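Local coordinates for protein MlnE (Bacillus amyloliquefaciens subsp. plantarum, PDB 5D2E) that serves as the N-terminal, NADP-dependent ketoreductase (B-type) of a macrolactin assembly-line protein, probably reducing the beta-keto group of carrier-bound polyketide intermediates to a hydroxyl, at residues I334-E337 with K338-D341; S68-T71 with V72-Q76; F156-F159 with Q160-A164. All coordinates share one frame; numbering follows the deposited sequence.

How the contacts relate
The chain is a two-part ketoreductase of Rossmann-like halves, and the three local contacts fall on both. Contact 1 belongs to the half that holds NADP, and there Ile334 touches the adenine directly. Contacts 2 and 3 lie on two helices of the other half, away from the cofactor, and their nearest atoms are about 15 Å apart. Contact 3 comes within about 18 Å of contact 1, nearest atoms again, whereas contact 2 stays about 30 Å away. Contact 3 also bears on the partner half, because Gln160 bonds to carbonyls of the loop at Ile369 and Lys372. Contact 2 packs on strands and a helix of its own half.

Contact 1 (I334-E337 with K338-D341); sequences ISKE and KETD. With NAP (NADP nicotinamide-adenine-dinucleotide phosphate), chain B.
Ile334 faces two ways, to the flat adenine of NADP and, through its carbonyl, to Thr340. The backbone N of Ile334 donates to adenine N1A at 3.1 Å, nearly straight at 163°. Its side chain lies past that end of the ring system and displaced to one side of its plane; with chi1 at 49°, which places CG1 between the backbone N and the carbonyl carbon, Ile334 CG1 comes to 3.4 Å from NAP N1A. The CD1 methyl is close behind. A branched hydrocarbon suits this place, giving the base an apolar neighbour while the main chain reads its nitrogen.

The Ile334 carbonyl accepts from Thr340 OG1 at 2.7 Å. The hydroxyl comes in from the side of the C=O, at 102° and tilted out of the carbonyl plane, and Thr340 OG1 also lies 3.2 Å from Ile334 CB. Threonine thus ties the cofactor-binding turn to the first turn of the helix with one short side chain. Lys336 is the N-cap: its O takes Thr340 N at 3.0 Å and, weakly, Glu339 N. The Lys336 and Glu339 side chains run alongside each other, Lys336 CG to Glu339 OE2 3.9 Å, but the lysine NZ stops 6.9 Å from that oxygen, so any attraction is probably diffuse; Glu339 OE1 instead holds the backbone N of Asp333, another NADP-binding residue.

The turn thus carries the chain from strand 326-329 into helix 337-351, whose first turn packs against helix 386-394: Thr340 rests on Trp390 and Leu391, and Glu337 bridges to Lys393.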
ATOM      1  N   ILE A 334     -14.541 -10.343   4.566  1.00 31.98           N
ATOM      2  CA  ILE A 334     -13.311 -10.567   5.307  1.00 30.12           C
ATOM      3  C   ILE A 334     -12.721  -9.308   5.942  1.00 30.23           C
ATOM      4  O   ILE A 334     -11.772  -9.432   6.683  1.00 28.95           O
ATOM      5  CB  ILE A 334     -12.241 -11.371   4.547  1.00 32.79           C
ATOM      6  CG1 ILE A 334     -11.975 -10.899   3.167  1.00 34.79           C
ATOM      7  CG2 ILE A 334     -12.643 -12.846   4.384  1.00 35.14           C
ATOM      8  CD1 ILE A 334     -11.438  -9.536   3.084  1.00 34.52           C
ATOM      9  N   SER A 335     -13.302  -8.132   5.704  1.00 29.02           N
ATOM     10  CA  SER A 335     -12.977  -6.903   6.466  1.00 28.06           C
ATOM     11  C   SER A 335     -13.552  -6.888   7.870  1.00 27.19           C
ATOM     12  O   SER A 335     -13.293  -5.965   8.662  1.00 28.63           O
ATOM     13  CB  SER A 335     -13.480  -5.681   5.699  1.00 28.94           C
ATOM     14  OG  SER A 335     -14.879  -5.511   5.880  1.00 32.63           O
ATOM     15  N   LYS A 336     -14.413  -7.851   8.175  1.00 30.10           N
ATOM     16  CA  LYS A 336     -15.034  -7.945   9.509  1.00 29.85           C
ATOM     17  C   LYS A 336     -14.330  -9.042  10.290  1.00 30.95           C
ATOM     18  O   LYS A 336     -14.422 -10.207   9.940  1.00 30.44           O
ATOM     19  CB  LYS A 336     -16.531  -8.286   9.417  1.00 33.73           C
ATOM     20  CG  LYS A 336     -17.414  -7.450   8.517  1.00 36.47           C
ATOM     21  CD  LYS A 336     -17.317  -5.977   8.786  1.00 44.36           C
ATOM     22  CE  LYS A 336     -18.345  -5.202   7.953  1.00 50.40           C
ATOM     23  NZ  LYS A 336     -17.874  -3.788   7.799  1.00 53.49           N
ATOM     24  N   GLU A 337     -13.664  -8.649  11.361  1.00 32.28           N
ATOM     25  CA  GLU A 337     -12.771  -9.490  12.092  1.00 31.80           C
ATOM     26  C   GLU A 337     -13.447 -10.821  12.464  1.00 33.08           C
ATOM     27  O   GLU A 337     -12.867 -11.906  12.249  1.00 33.12           O
ATOM     28  CB  GLU A 337     -12.253  -8.761  13.315  1.00 32.20           C
ATOM     29  CG  GLU A 337     -11.253  -9.595  14.106  1.00 36.18           C
ATOM     30  CD  GLU A 337     -10.593  -8.850  15.257  1.00 35.60           C
ATOM     31  OE1 GLU A 337     -10.962  -7.707  15.497  1.00 35.96           O
ATOM     32  OE2 GLU A 337      -9.648  -9.412  15.871  1.00 33.99           O
ATOM     33  N   LYS A 338     -14.669 -10.747  12.967  1.00 33.89           N
ATOM     34  CA  LYS A 338     -15.354 -11.988  13.425  1.00 38.08           C
ATOM     35  C   LYS A 338     -15.799 -12.880  12.318  1.00 36.32           C
ATOM     36  O   LYS A 338     -15.890 -14.101  12.503  1.00 38.50           O
ATOM     37  CB  LYS A 338     -16.527 -11.669  14.325  1.00 41.61           C
ATOM     38  CG  LYS A 338     -16.040 -11.220  15.686  1.00 45.71           C
ATOM     39  CD  LYS A 338     -17.110 -10.427  16.392  1.00 52.76           C
ATOM     40  CE  LYS A 338     -16.805 -10.324  17.877  1.00 57.99           C
ATOM     41  NZ  LYS A 338     -17.946  -9.606  18.489  1.00 60.69           N
ATOM     42  N   GLU A 339     -16.085 -12.303  11.155  1.00 31.88           N
ATOM     43  CA  GLU A 339     -16.461 -13.126  10.017  1.00 33.47           C
ATOM     44  C   GLU A 339     -15.252 -13.880   9.507  1.00 34.37           C
ATOM     45  O   GLU A 339     -15.342 -15.061   9.154  1.00 32.21           O
ATOM     46  CB  GLU A 339     -17.096 -12.323   8.891  1.00 33.84           C
ATOM     47  CG  GLU A 339     -18.461 -11.733   9.261  1.00 36.70           C
ATOM     48  CD  GLU A 339     -19.290 -11.314   8.059  1.00 38.87           C
ATOM     49  OE1 GLU A 339     -19.199 -11.914   6.942  1.00 35.61           O
ATOM     50  OE2 GLU A 339     -20.015 -10.333   8.232  1.00 42.05           O
ATOM     51  N   THR A 340     -14.105 -13.203   9.480  1.00 31.94           N
ATOM     52  CA  THR A 340     -12.883 -13.814   9.012  1.00 31.01           C
ATOM     53  C   THR A 340     -12.453 -14.912   9.993  1.00 32.29           C
ATOM     54  O   THR A 340     -11.984 -15.979   9.579  1.00 31.36           O
ATOM     55  CB  THR A 340     -11.805 -12.749   8.817  1.00 30.28           C
ATOM     56  OG1 THR A 340     -12.191 -11.890   7.739  1.00 31.56           O
ATOM     57  CG2 THR A 340     -10.470 -13.383   8.432  1.00 30.21           C
ATOM     58  N   ASP A 341     -12.611 -14.661  11.282  1.00 32.62           N
ATOM     59  CA  ASP A 341     -12.299 -15.666  12.268  1.00 34.45           C
ATOM     60  C   ASP A 341     -13.197 -16.910  12.088  1.00 35.88           C
ATOM     61  O   ASP A 341     -12.698 -18.056  12.066  1.00 35.52           O
ATOM     62  CB  ASP A 341     -12.462 -15.098  13.667  1.00 37.85           C
ATOM     63  CG  ASP A 341     -11.742 -15.959  14.740  1.00 53.21           C
ATOM     64  OD1 ASP A 341     -10.632 -16.526  14.478  1.00 50.42           O
ATOM     65  OD2 ASP A 341     -12.290 -16.042  15.859  1.00 55.44           O
TER
HETATM   66  PA  NAP B 601     -12.900  -8.513  -9.084  1.00 37.79           P
HETATM   67  O1A NAP B 601     -13.335  -9.487 -10.211  1.00 39.96           O
HETATM   68  O2A NAP B 601     -13.798  -7.406  -8.561  1.00 38.21           O
HETATM   69  O5B NAP B 601     -12.647  -9.505  -7.843  1.00 34.52           O
HETATM   70  C5B NAP B 601     -12.454  -8.956  -6.546  1.00 34.33           C
HETATM   71  C4B NAP B 601     -13.383  -9.764  -5.674  1.00 32.59           C
HETATM   72  O4B NAP B 601     -13.248  -9.274  -4.322  1.00 31.32           O
HETATM   73  C3B NAP B 601     -14.891  -9.627  -6.021  1.00 37.75           C
HETATM   74  O3B NAP B 601     -15.405 -10.864  -6.524  1.00 36.49           O
HETATM   75  C2B NAP B 601     -15.562  -9.302  -4.677  1.00 34.25           C
HETATM   76  O2B NAP B 601     -16.729 -10.054  -4.496  1.00 33.34           O
HETATM   77  C1B NAP B 601     -14.443  -9.619  -3.656  1.00 32.37           C
HETATM   78  N9A NAP B 601     -14.490  -8.818  -2.441  1.00 33.48           N
HETATM   79  C8A NAP B 601     -14.492  -7.434  -2.329  1.00 32.99           C
HETATM   80  N7A NAP B 601     -14.603  -7.044  -1.012  1.00 31.38           N
HETATM   81  C5A NAP B 601     -14.593  -8.175  -0.277  1.00 31.69           C
HETATM   82  C6A NAP B 601     -14.682  -8.493   1.130  1.00 31.87           C
HETATM   83  N6A NAP B 601     -14.736  -7.446   2.017  1.00 36.22           N
HETATM   84  N1A NAP B 601     -14.741  -9.849   1.508  1.00 29.97           N
HETATM   85  C2A NAP B 601     -14.677 -10.822   0.581  1.00 33.64           C
HETATM   86  N3A NAP B 601     -14.593 -10.591  -0.758  1.00 35.38           N
HETATM   87  C4A NAP B 601     -14.557  -9.339  -1.226  1.00 32.23           C
HETATM   88  O3  NAP B 601     -11.455  -7.842  -9.434  1.00 39.12           O
HETATM   89  PN  NAP B 601     -10.182  -8.577 -10.122  1.00 41.92           P
HETATM   90  O1N NAP B 601      -9.866  -7.912 -11.450  1.00 44.91           O
HETATM   91  O2N NAP B 601     -10.383 -10.050  -9.882  1.00 40.25           O
HETATM   92  O5D NAP B 601      -8.914  -8.203  -9.191  1.00 47.23           O
HETATM   93  C5D NAP B 601      -8.725  -9.047  -8.018  1.00 47.29           C
HETATM   94  C4D NAP B 601      -7.600  -8.526  -7.112  1.00 45.78           C
HETATM   95  O4D NAP B 601      -6.403  -8.274  -7.834  1.00 42.29           O
HETATM   96  C3D NAP B 601      -8.024  -7.187  -6.496  1.00 46.67           C
HETATM   97  O3D NAP B 601      -7.670  -7.183  -5.125  1.00 40.74           O
HETATM   98  C2D NAP B 601      -7.280  -6.134  -7.298  1.00 49.10           C
HETATM   99  O2D NAP B 601      -7.052  -4.914  -6.537  1.00 49.66           O
HETATM  100  C1D NAP B 601      -5.996  -6.875  -7.770  1.00 46.46           C
HETATM  101  N1N NAP B 601      -5.518  -6.296  -9.051  1.00 48.81           N
HETATM  102  C2N NAP B 601      -6.176  -6.545 -10.242  1.00 47.89           C
HETATM  103  C3N NAP B 601      -5.778  -6.017 -11.484  1.00 47.03           C
HETATM  104  C7N NAP B 601      -6.532  -6.331 -12.807  1.00 50.30           C
HETATM  105  O7N NAP B 601      -6.190  -5.796 -13.865  1.00 41.04           O
HETATM  106  N7N NAP B 601      -7.552  -7.198 -12.878  1.00 47.65           N
HETATM  107  C4N NAP B 601      -4.665  -5.165 -11.485  1.00 41.10           C
HETATM  108  C5N NAP B 601      -4.024  -4.878 -10.273  1.00 45.13           C
HETATM  109  C6N NAP B 601      -4.447  -5.469  -9.067  1.00 47.13           C
HETATM  110  P2B NAP B 601     -17.975  -9.607  -3.520  1.00 36.08           P
HETATM  111  O1X NAP B 601     -18.503  -8.255  -3.980  1.00 36.16           O
HETATM  112  O2X NAP B 601     -19.004 -10.776  -3.636  1.00 36.27           O
HETATM  113  O3X NAP B 601     -17.385  -9.502  -2.141  1.00 39.49           O

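Contact 2 (S68-T71 with V72-Q76); sequences SMYT and VMKRQ
Met69 touches Val72 and Met73, and Tyr70 touches Lys74, along the short helix of a Rossmann-type beta-alpha-beta unit made of strand 60-64, helix 70-76 and strand 84-89.

The polar framework is helical. Met73 N, Lys74 N and Arg75 N donate in turn to Met69 O, Tyr70 O and Thr71 O, the middle bond being the shortest at 2.8 Å. One step earlier a water stands in for the direct bond: it donates to Ser68 O at 2.6 Å and accepts from Val72 N at 3.1 Å, so the opening turn is spread around it.

The aromatic contact is a CH-pi one. Lys74 CG sits over one face of the Tyr70 ring, 3.6 Å from the centroid and 21° off the normal, displaced toward the rim; CD and CE then follow the ring out to the phenol oxygen. Two bends in the lysine chain (chi2 -60°, chi3 -67°) lay its methylenes there while the ammonium is carried on past the phenol, consistent with the exposed setting of Lys74, an amphipathic role that suits lysine. Tyr70 also meets Tyr86 edge-to-face and Arg100 by cation-pi.

Apolar packing fills the buried side, where Met69 and Met73 both rest on Phe62 of strand 60-64 and Val72 meets helix 222-233. Flexible, unbranched methionines can fold into the wedge between helix and sheet. The folded Met69 chain brings its CE 4.1 Å from Met73 SD and, tighter than an ordinary van der Waals contact, 3.5 Å from Val72 CG1.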
ATOM      1  N   SER A  68       5.071  19.027  21.555  1.00 31.98           N
ATOM      2  CA  SER A  68       6.421  18.506  21.750  1.00 34.07           C
ATOM      3  C   SER A  68       7.404  19.026  20.739  1.00 31.90           C
ATOM      4  O   SER A  68       8.595  19.075  20.998  1.00 35.99           O
ATOM      5  CB  SER A  68       6.430  16.976  21.759  1.00 34.81           C
ATOM      6  OG  SER A  68       5.953  16.496  20.530  1.00 37.34           O
ATOM      7  N   MET A  69       6.944  19.444  19.558  1.00 30.59           N
ATOM      8  CA  MET A  69       7.879  20.002  18.587  1.00 26.29           C
ATOM      9  C   MET A  69       7.939  21.551  18.541  1.00 28.66           C
ATOM     10  O   MET A  69       8.702  22.121  17.747  1.00 27.93           O
ATOM     11  CB  MET A  69       7.530  19.445  17.225  1.00 29.33           C
ATOM     12  CG  MET A  69       7.897  17.962  17.100  1.00 32.97           C
ATOM     13  SD  MET A  69       9.689  17.675  17.065  1.00 32.22           S
ATOM     14  CE  MET A  69      10.368  18.555  15.715  1.00 29.73           C
ATOM     15  N   TYR A  70       7.179  22.236  19.392  1.00 29.38           N
ATOM     16  CA  TYR A  70       7.044  23.690  19.229  1.00 29.47           C
ATOM     17  C   TYR A  70       8.375  24.433  19.485  1.00 31.08           C
ATOM     18  O   TYR A  70       8.908  25.170  18.609  1.00 28.09           O
ATOM     19  CB  TYR A  70       5.905  24.243  20.097  1.00 33.05           C
ATOM     20  CG  TYR A  70       5.807  25.748  19.955  1.00 35.60           C
ATOM     21  CD1 TYR A  70       5.194  26.327  18.838  1.00 33.37           C
ATOM     22  CD2 TYR A  70       6.348  26.582  20.922  1.00 37.17           C
ATOM     23  CE1 TYR A  70       5.111  27.706  18.683  1.00 32.64           C
ATOM     24  CE2 TYR A  70       6.287  27.960  20.782  1.00 37.71           C
ATOM     25  CZ  TYR A  70       5.657  28.503  19.663  1.00 39.31           C
ATOM     26  OH  TYR A  70       5.607  29.851  19.536  1.00 39.54           O
ATOM     27  N   THR A  71       8.951  24.214  20.663  1.00 33.38           N
ATOM     28  CA  THR A  71      10.243  24.908  21.048  1.00 32.77           C
ATOM     29  C   THR A  71      11.365  24.645  20.128  1.00 29.75           C
ATOM     30  O   THR A  71      12.082  25.564  19.715  1.00 30.93           O
ATOM     31  CB  THR A  71      10.705  24.408  22.411  1.00 37.56           C
ATOM     32  OG1 THR A  71       9.644  24.691  23.313  1.00 39.37           O
ATOM     33  CG2 THR A  71      11.983  25.144  22.849  1.00 52.25           C
ATOM     34  N   VAL A  72      11.530  23.360  19.736  1.00 29.41           N
ATOM     35  CA  VAL A  72      12.659  23.063  18.922  1.00 29.41           C
ATOM     36  C   VAL A  72      12.499  23.716  17.581  1.00 26.06           C
ATOM     37  O   VAL A  72      13.475  24.095  16.942  1.00 28.09           O
ATOM     38  CB  VAL A  72      12.947  21.515  18.780  1.00 33.97           C
ATOM     39  CG1 VAL A  72      11.920  20.849  17.851  1.00 38.96           C
ATOM     40  CG2 VAL A  72      14.298  21.315  18.165  1.00 36.38           C
ATOM     41  N   MET A  73      11.263  23.780  17.085  1.00 27.50           N
ATOM     42  CA  MET A  73      11.075  24.341  15.762  1.00 27.48           C
ATOM     43  C   MET A  73      11.199  25.865  15.847  1.00 29.09           C
ATOM     44  O   MET A  73      11.752  26.490  14.949  1.00 26.30           O
ATOM     45  CB  MET A  73       9.701  23.964  15.174  1.00 30.06           C
ATOM     46  CG  MET A  73       9.520  22.519  14.718  1.00 30.32           C
ATOM     47  SD  MET A  73      10.771  22.029  13.569  1.00 29.96           S
ATOM     48  CE  MET A  73      10.479  23.038  12.162  1.00 35.88           C
ATOM     49  N   LYS A  74      10.681  26.486  16.908  1.00 27.46           N
ATOM     50  CA  LYS A  74      10.953  27.969  17.078  1.00 31.75           C
ATOM     51  C   LYS A  74      12.468  28.299  17.101  1.00 32.86           C
ATOM     52  O   LYS A  74      12.958  29.223  16.372  1.00 32.75           O
ATOM     53  CB  LYS A  74      10.326  28.478  18.385  1.00 33.05           C
ATOM     54  CG  LYS A  74       8.833  28.389  18.416  1.00 36.00           C
ATOM     55  CD  LYS A  74       8.158  29.209  17.285  1.00 40.11           C
ATOM     56  CE  LYS A  74       8.360  30.725  17.458  1.00 41.98           C
ATOM     57  NZ  LYS A  74       7.755  31.434  16.311  1.00 44.69           N
ATOM     58  N   ARG A  75      13.211  27.469  17.836  1.00 31.94           N
ATOM     59  CA  ARG A  75      14.677  27.629  17.852  1.00 34.20           C
ATOM     60  C   ARG A  75      15.297  27.408  16.509  1.00 33.67           C
ATOM     61  O   ARG A  75      16.134  28.188  16.036  1.00 32.70           O
ATOM     62  CB  ARG A  75      15.327  26.767  18.900  1.00 39.15           C
ATOM     63  CG  ARG A  75      16.818  27.087  19.014  1.00 50.39           C
ATOM     64  CD  ARG A  75      17.488  26.473  20.246  1.00 59.28           C
ATOM     65  NE  ARG A  75      16.518  26.094  21.289  1.00 66.24           N
ATOM     66  CZ  ARG A  75      16.129  24.845  21.537  1.00 68.90           C
ATOM     67  NH1 ARG A  75      16.644  23.839  20.834  1.00 69.61           N
ATOM     68  NH2 ARG A  75      15.235  24.598  22.499  1.00 66.15           N
ATOM     69  N   GLN A  76      14.805  26.406  15.798  1.00 33.12           N
ATOM     70  CA  GLN A  76      15.359  26.123  14.489  1.00 29.99           C
ATOM     71  C   GLN A  76      15.158  27.285  13.497  1.00 27.71           C
ATOM     72  O   GLN A  76      15.991  27.553  12.619  1.00 31.02           O
ATOM     73  CB  GLN A  76      14.692  24.827  13.953  1.00 27.92           C
ATOM     74  CG  GLN A  76      15.339  24.346  12.673  1.00 30.16           C
ATOM     75  CD  GLN A  76      16.550  23.470  12.916  1.00 33.03           C
ATOM     76  OE1 GLN A  76      17.064  23.435  14.019  1.00 34.45           O
ATOM     77  NE2 GLN A  76      16.951  22.684  11.896  1.00 34.41           N
TER
HETATM   78  O   HOH W   1      10.240  21.040  21.320  1.00 33.79           O

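Contact 3 (F156-F159 with Q160-A164); sequences FQMF and QAFMA
A Met-aromatic contact between Met158 and Phe162, one helical turn apart, lies on the buried side of helix 141-164, the connection between strands 127-133 and 171-180 in the Rossmann-like half remote from NADP. Met158 CG stands over one face of the Phe162 ring, 3.8 Å from the centroid and only 19° off the normal, though toward the rim. The sulfur is more oblique: SD is 4.6 Å from the same centroid. A bend at the thioether (chi3 80°) then turns the Met158 CE over the centre of the Phe159 ring, 3.6 Å above the plane, and one methionine touches two phenyl faces. An unbranched, flexible and polarisable side chain suits this slot between aromatic groups.

On another side of the helix, Gln160 lies alongside Phe156, both pointing the same way. Its amide is turned 67° from the ring, with NE2 3.4 Å from Phe156 CE1. What fixes that amide is a pair of bonds from NE2 to the carbonyls of Ile369 and Lys372, whose loop belongs to the ketoreductase half; Phe156 rests on the same loop. Met163 bends back so that its CE lies 3.4 Å from Phe159 O. Small Ala161 lets the helix approach Tyr111 of helix 108-120, while Phe159 packs on helix 186-201.

Backbone bonds from Gln160, Ala161, Phe162 and Met163 to the residues four earlier keep these groups in step. The chemistry implies two kinds of grip: dispersion between sulfur, methyl and ring faces in the core, and a directional amide, with its N-H groups satisfied by carbonyls, joining the two halves.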
ATOM      1  N   PHE A 156      -6.441  13.207   4.005  1.00 23.78           N
ATOM      2  CA  PHE A 156      -7.560  13.374   3.093  1.00 24.87           C
ATOM      3  C   PHE A 156      -8.343  14.644   3.456  1.00 26.78           C
ATOM      4  O   PHE A 156      -8.582  15.469   2.558  1.00 25.95           O
ATOM      5  CB  PHE A 156      -8.448  12.176   3.160  1.00 26.47           C
ATOM      6  CG  PHE A 156      -9.828  12.429   2.676  1.00 26.31           C
ATOM      7  CD1 PHE A 156     -10.062  12.647   1.330  1.00 28.85           C
ATOM      8  CD2 PHE A 156     -10.864  12.441   3.558  1.00 28.27           C
ATOM      9  CE1 PHE A 156     -11.344  12.901   0.878  1.00 28.75           C
ATOM     10  CE2 PHE A 156     -12.130  12.693   3.115  1.00 30.19           C
ATOM     11  CZ  PHE A 156     -12.373  12.897   1.772  1.00 27.49           C
ATOM     12  N   GLN A 157      -8.686  14.816   4.745  1.00 23.95           N
ATOM     13  CA  GLN A 157      -9.392  16.023   5.168  1.00 24.94           C
ATOM     14  C   GLN A 157      -8.572  17.290   4.813  1.00 27.12           C
ATOM     15  O   GLN A 157      -9.120  18.313   4.321  1.00 24.94           O
ATOM     16  CB  GLN A 157      -9.783  16.025   6.631  1.00 25.74           C
ATOM     17  CG  GLN A 157     -10.690  14.894   7.129  1.00 26.14           C
ATOM     18  CD  GLN A 157     -12.064  14.816   6.474  1.00 30.83           C
ATOM     19  OE1 GLN A 157     -12.853  13.846   6.655  1.00 33.12           O
ATOM     20  NE2 GLN A 157     -12.395  15.868   5.771  1.00 27.11           N
ATOM     21  N   MET A 158      -7.263  17.230   5.054  1.00 25.08           N
ATOM     22  CA  MET A 158      -6.415  18.371   4.860  1.00 25.41           C
ATOM     23  C   MET A 158      -6.343  18.739   3.393  1.00 26.52           C
ATOM     24  O   MET A 158      -6.557  19.882   3.034  1.00 24.76           O
ATOM     25  CB  MET A 158      -5.022  18.089   5.408  1.00 24.86           C
ATOM     26  CG  MET A 158      -4.061  19.256   5.192  1.00 29.20           C
ATOM     27  SD  MET A 158      -2.317  18.775   5.391  1.00 30.43           S
ATOM     28  CE  MET A 158      -2.065  18.011   3.770  1.00 30.87           C
ATOM     29  N   PHE A 159      -6.109  17.762   2.510  1.00 24.05           N
ATOM     30  CA  PHE A 159      -5.989  18.095   1.094  1.00 26.56           C
ATOM     31  C   PHE A 159      -7.331  18.518   0.512  1.00 27.46           C
ATOM     32  O   PHE A 159      -7.398  19.465  -0.244  1.00 29.14           O
ATOM     33  CB  PHE A 159      -5.470  16.929   0.291  1.00 27.28           C
ATOM     34  CG  PHE A 159      -4.032  16.675   0.462  1.00 27.79           C
ATOM     35  CD1 PHE A 159      -3.111  17.632   0.078  1.00 28.25           C
ATOM     36  CD2 PHE A 159      -3.572  15.446   0.911  1.00 31.71           C
ATOM     37  CE1 PHE A 159      -1.759  17.411   0.198  1.00 30.08           C
ATOM     38  CE2 PHE A 159      -2.215  15.219   1.029  1.00 27.55           C
ATOM     39  CZ  PHE A 159      -1.313  16.190   0.683  1.00 28.56           C
ATOM     40  N   GLN A 160      -8.414  17.878   0.904  1.00 25.35           N
ATOM     41  CA  GLN A 160      -9.670  18.272   0.383  1.00 27.76           C
ATOM     42  C   GLN A 160     -10.023  19.714   0.798  1.00 29.21           C
ATOM     43  O   GLN A 160     -10.492  20.497  -0.021  1.00 27.15           O
ATOM     44  CB  GLN A 160     -10.732  17.293   0.769  1.00 31.31           C
ATOM     45  CG  GLN A 160     -11.919  17.357  -0.140  1.00 34.71           C
ATOM     46  CD  GLN A 160     -12.975  16.302   0.196  1.00 33.19           C
ATOM     47  OE1 GLN A 160     -13.654  16.415   1.214  1.00 30.19           O
ATOM     48  NE2 GLN A 160     -13.182  15.337  -0.722  1.00 29.26           N
ATOM     49  N   ALA A 161      -9.857  20.022   2.079  1.00 26.80           N
ATOM     50  CA  ALA A 161     -10.118  21.365   2.597  1.00 28.14           C
ATOM     51  C   ALA A 161      -9.208  22.360   1.933  1.00 26.80           C
ATOM     52  O   ALA A 161      -9.677  23.469   1.575  1.00 29.09           O
ATOM     53  CB  ALA A 161      -9.916  21.410   4.111  1.00 27.24           C
ATOM     54  N   PHE A 162      -7.900  22.037   1.804  1.00 28.41           N
ATOM     55  CA  PHE A 162      -6.994  22.999   1.186  1.00 28.32           C
ATOM     56  C   PHE A 162      -7.419  23.324  -0.237  1.00 26.89           C
ATOM     57  O   PHE A 162      -7.302  24.489  -0.655  1.00 27.60           O
ATOM     58  CB  PHE A 162      -5.563  22.520   1.120  1.00 31.51           C
ATOM     59  CG  PHE A 162      -4.812  22.612   2.429  1.00 36.33           C
ATOM     60  CD1 PHE A 162      -5.453  22.953   3.614  1.00 36.46           C
ATOM     61  CD2 PHE A 162      -3.455  22.271   2.457  1.00 42.64           C
ATOM     62  CE1 PHE A 162      -4.727  23.050   4.788  1.00 40.88           C
ATOM     63  CE2 PHE A 162      -2.751  22.336   3.631  1.00 40.09           C
ATOM     64  CZ  PHE A 162      -3.408  22.732   4.788  1.00 36.56           C
ATOM     65  N   MET A 163      -7.867  22.309  -0.984  1.00 25.75           N
ATOM     66  CA  MET A 163      -8.222  22.589  -2.383  1.00 28.28           C
ATOM     67  C   MET A 163      -9.529  23.337  -2.428  1.00 27.54           C
ATOM     68  O   MET A 163      -9.670  24.283  -3.231  1.00 31.86           O
ATOM     69  CB  MET A 163      -8.212  21.320  -3.224  1.00 31.64           C
ATOM     70  CG  MET A 163      -6.766  20.844  -3.401  1.00 32.01           C
ATOM     71  SD  MET A 163      -6.600  19.406  -4.505  1.00 42.03           S
ATOM     72  CE  MET A 163      -7.401  18.250  -3.433  1.00 33.09           C
ATOM     73  N   ALA A 164     -10.481  22.944  -1.578  1.00 25.52           N
ATOM     74  CA  ALA A 164     -11.769  23.561  -1.636  1.00 28.49           C
ATOM     75  C   ALA A 164     -11.705  25.027  -1.265  1.00 31.20           C
ATOM     76  O   ALA A 164     -12.468  25.831  -1.792  1.00 28.74           O
ATOM     77  CB  ALA A 164     -12.778  22.865  -0.732  1.00 28.85           C
TER